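Local coordinates for protein 16S rRNA methylase (Uncultured bacterium, PDB 7JLZ) that probably methylates N1 of A1408 in the 16S rRNA of the 30S ribosomal subunit, a modification linked to aminoglycoside resistance, at residues L97-P102 / S119-I124. Sequence-based numbering, arbitrary orientation. Where two conformers were deposited one is given.
Sequences LTIILP and SLISNI
In a beta-alpha-beta crossover of the Rossmann-like methyltransferase sheet, Leu97 and Ile99 of strand 94-100 meet Ile121 and Ile124 of the short helix 120-124. Leu97 has the largest share of the contact. Its CG stands anti to the backbone N (chi1 174°), and the fork beyond it offers two methyls to one helix turn: CD2 sits between the isoleucines, 3.9 Å from CG2 of Ile121 and also near CB and CD1 of Ile124, while CD1 lies 4.1 Å from CG2 of Ile124. The leucine side chain crosses each isoleucine at about a right angle, and its CD2 also rests 3.7 Å from the carbonyl O of Ile121, so it packs on the helix backbone as well. Two residues on, the longer branch of Ile99 meets Ile121 at a slant, its CD1 3.8 Å from CG1 and 3.9 Å from CD1 of that residue.

The chain leaves strand 94-100, returns through helix 120-124 and enters the parallel neighbour 129-135, the order expected of this class I methyltransferase fold. The axes of strand 97-100 and helix 120-124 approach to 9.9 Å, their N-to-C directions 150° apart, roughly antiparallel. All four residues are buried, and none brings a polar side-chain group into the interface. Ile121 also touches Cys131 of the next strand, thereby spanning two strands, and Ile124 reaches Phe86.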
ATOM      1  N   LEU A  97       0.172   4.869  -4.861  1.00 25.55           N
ATOM      2  CA  LEU A  97      -0.474   4.136  -3.783  1.00 24.13           C
ATOM      3  C   LEU A  97      -0.188   2.664  -4.016  1.00 27.36           C
ATOM      4  O   LEU A  97      -0.575   2.118  -5.051  1.00 28.16           O
ATOM      5  CB  LEU A  97      -1.985   4.387  -3.766  1.00 25.43           C
ATOM      6  CG  LEU A  97      -2.808   3.572  -2.776  1.00 26.15           C
ATOM      7  CD1 LEU A  97      -2.378   3.840  -1.341  1.00 26.06           C
ATOM      8  CD2 LEU A  97      -4.295   3.906  -2.967  1.00 26.47           C
ATOM      9  N   THR A  98       0.500   2.034  -3.077  1.00 22.67           N
ATOM     10  CA  THR A  98       0.765   0.601  -3.158  1.00 25.74           C
ATOM     11  C   THR A  98      -0.048  -0.112  -2.085  1.00 29.45           C
ATOM     12  O   THR A  98      -0.014   0.271  -0.909  1.00 24.42           O
ATOM     13  CB  THR A  98       2.264   0.315  -3.033  1.00 26.73           C
ATOM     14  OG1 THR A  98       2.938   0.938  -4.139  1.00 30.54           O
ATOM     15  CG2 THR A  98       2.556  -1.210  -3.067  1.00 27.55           C
ATOM     16  N   ILE A  99      -0.795  -1.138  -2.502  1.00 25.40           N
ATOM     17  CA  ILE A  99      -1.713  -1.859  -1.638  1.00 22.09           C
ATOM     18  C   ILE A  99      -1.297  -3.325  -1.655  1.00 25.35           C
ATOM     19  O   ILE A  99      -1.483  -4.010  -2.665  1.00 27.50           O
ATOM     20  CB  ILE A  99      -3.172  -1.715  -2.090  1.00 26.43           C
ATOM     21  CG1 ILE A  99      -3.569  -0.238  -2.242  1.00 27.73           C
ATOM     22  CG2 ILE A  99      -4.077  -2.403  -1.090  1.00 27.99           C
ATOM     23  CD1 ILE A  99      -4.936  -0.045  -2.888  1.00 31.80           C
ATOM     24  N   ILE A 100      -0.721  -3.807  -0.555  1.00 22.73           N
ATOM     25  CA  ILE A 100      -0.353  -5.211  -0.429  1.00 24.39           C
ATOM     26  C   ILE A 100      -1.477  -5.865   0.363  1.00 26.64           C
ATOM     27  O   ILE A 100      -1.510  -5.806   1.600  1.00 25.83           O
ATOM     28  CB  ILE A 100       1.016  -5.388   0.231  1.00 23.74           C
ATOM     29  CG1 ILE A 100       2.050  -4.547  -0.522  1.00 29.51           C
ATOM     30  CG2 ILE A 100       1.399  -6.881   0.266  1.00 29.63           C
ATOM     31  CD1 ILE A 100       3.385  -4.417   0.179  1.00 29.45           C
ATOM     32  N   LEU A 101      -2.413  -6.491  -0.348  1.00 27.87           N
ATOM     33  CA  LEU A 101      -3.598  -7.010   0.309  1.00 30.93           C
ATOM     34  C   LEU A 101      -3.220  -8.164   1.242  1.00 31.42           C
ATOM     35  O   LEU A 101      -2.201  -8.830   1.042  1.00 30.66           O
ATOM     36  CB  LEU A 101      -4.634  -7.451  -0.727  1.00 28.35           C
ATOM     37  CG  LEU A 101      -5.354  -6.283  -1.421  1.00 30.77           C
ATOM     38  CD1 LEU A 101      -6.330  -6.802  -2.460  1.00 35.37           C
ATOM     39  CD2 LEU A 101      -6.085  -5.424  -0.415  1.00 29.57           C
ATOM     40  N   PRO A 102      -3.999  -8.390   2.305  1.00 28.10           N
ATOM     41  CA  PRO A 102      -5.169  -7.613   2.716  1.00 29.65           C
ATOM     42  C   PRO A 102      -4.821  -6.363   3.511  1.00 31.25           C
ATOM     43  O   PRO A 102      -3.741  -6.256   4.099  1.00 31.31           O
ATOM     44  CB  PRO A 102      -5.938  -8.599   3.588  1.00 32.22           C
ATOM     45  CG  PRO A 102      -4.860  -9.421   4.220  1.00 35.12           C
ATOM     46  CD  PRO A 102      -3.816  -9.590   3.151  1.00 31.14           C
ATOM     47  N   SER A 119     -13.801   3.403  -2.672  1.00 47.70           N
ATOM     48  CA  SER A 119     -13.522   4.722  -3.237  1.00 45.14           C
ATOM     49  C   SER A 119     -12.356   5.421  -2.547  1.00 36.02           C
ATOM     50  O   SER A 119     -11.874   6.442  -3.054  1.00 35.56           O
ATOM     51  CB  SER A 119     -14.767   5.608  -3.152  1.00 41.58           C
ATOM     52  OG  SER A 119     -14.948   6.116  -1.847  1.00 43.29           O
ATOM     53  N   LEU A 120     -11.909   4.908  -1.398  1.00 33.50           N
ATOM     54  CA  LEU A 120     -10.712   5.429  -0.753  1.00 31.74           C
ATOM     55  C   LEU A 120      -9.515   5.403  -1.690  1.00 31.17           C
ATOM     56  O   LEU A 120      -8.675   6.308  -1.651  1.00 37.29           O
ATOM     57  CB  LEU A 120     -10.423   4.612   0.505  1.00 31.81           C
ATOM     58  CG  LEU A 120      -9.120   4.889   1.248  1.00 31.78           C
ATOM     59  CD1 LEU A 120      -9.167   6.271   1.869  1.00 31.07           C
ATOM     60  CD2 LEU A 120      -8.886   3.831   2.310  1.00 31.31           C
ATOM     61  N   ILE A 121      -9.428   4.381  -2.543  1.00 30.51           N
ATOM     62  CA  ILE A 121      -8.253   4.201  -3.397  1.00 28.63           C
ATOM     63  C   ILE A 121      -8.074   5.396  -4.325  1.00 33.38           C
ATOM     64  O   ILE A 121      -7.001   6.006  -4.392  1.00 34.43           O
ATOM     65  CB  ILE A 121      -8.374   2.886  -4.186  1.00 37.08           C
ATOM     66  CG1 ILE A 121      -8.323   1.701  -3.225  1.00 33.26           C
ATOM     67  CG2 ILE A 121      -7.270   2.769  -5.229  1.00 39.45           C
ATOM     68  CD1 ILE A 121      -8.637   0.378  -3.896  1.00 33.59           C
ATOM     69  N   SER A 122      -9.124   5.754  -5.057  1.00 34.90           N
ATOM     70  CA  SER A 122      -9.003   6.883  -5.968  0.58 38.19           C
ATOM     71  C   SER A 122      -8.841   8.195  -5.211  1.00 35.61           C
ATOM     72  O   SER A 122      -8.187   9.114  -5.705  1.00 45.26           O
ATOM     73  CB  SER A 122     -10.216   6.941  -6.895  0.58 41.01           C
ATOM     74  OG  SER A 122      -9.832   7.382  -8.184  0.58 42.01           O
ATOM     75  N   ASN A 123      -9.411   8.297  -4.009  1.00 33.77           N
ATOM     76  CA  ASN A 123      -9.352   9.560  -3.282  1.00 32.87           C
ATOM     77  C   ASN A 123      -8.029   9.771  -2.555  1.00 31.99           C
ATOM     78  O   ASN A 123      -7.700  10.911  -2.226  1.00 32.75           O
ATOM     79  CB  ASN A 123     -10.528   9.668  -2.308  1.00 32.10           C
ATOM     80  CG  ASN A 123     -11.828  10.032  -3.020  1.00 43.03           C
ATOM     81  OD1 ASN A 123     -11.905   9.991  -4.248  1.00 47.28           O
ATOM     82  ND2 ASN A 123     -12.839  10.398  -2.260  1.00 48.62           N
ATOM     83  N   ILE A 124      -7.257   8.711  -2.292  1.00 26.66           N
ATOM     84  CA  ILE A 124      -5.897   8.930  -1.823  1.00 23.13           C
ATOM     85  C   ILE A 124      -5.025   9.493  -2.945  1.00 27.00           C
ATOM     86  O   ILE A 124      -4.133  10.317  -2.702  1.00 27.78           O
ATOM     87  CB  ILE A 124      -5.330   7.603  -1.271  1.00 24.86           C
ATOM     88  CG1 ILE A 124      -6.056   7.201   0.018  1.00 25.33           C
ATOM     89  CG2 ILE A 124      -3.805   7.695  -1.039  1.00 28.86           C
ATOM     90  CD1 ILE A 124      -5.733   5.750   0.468  1.00 27.14           C
TER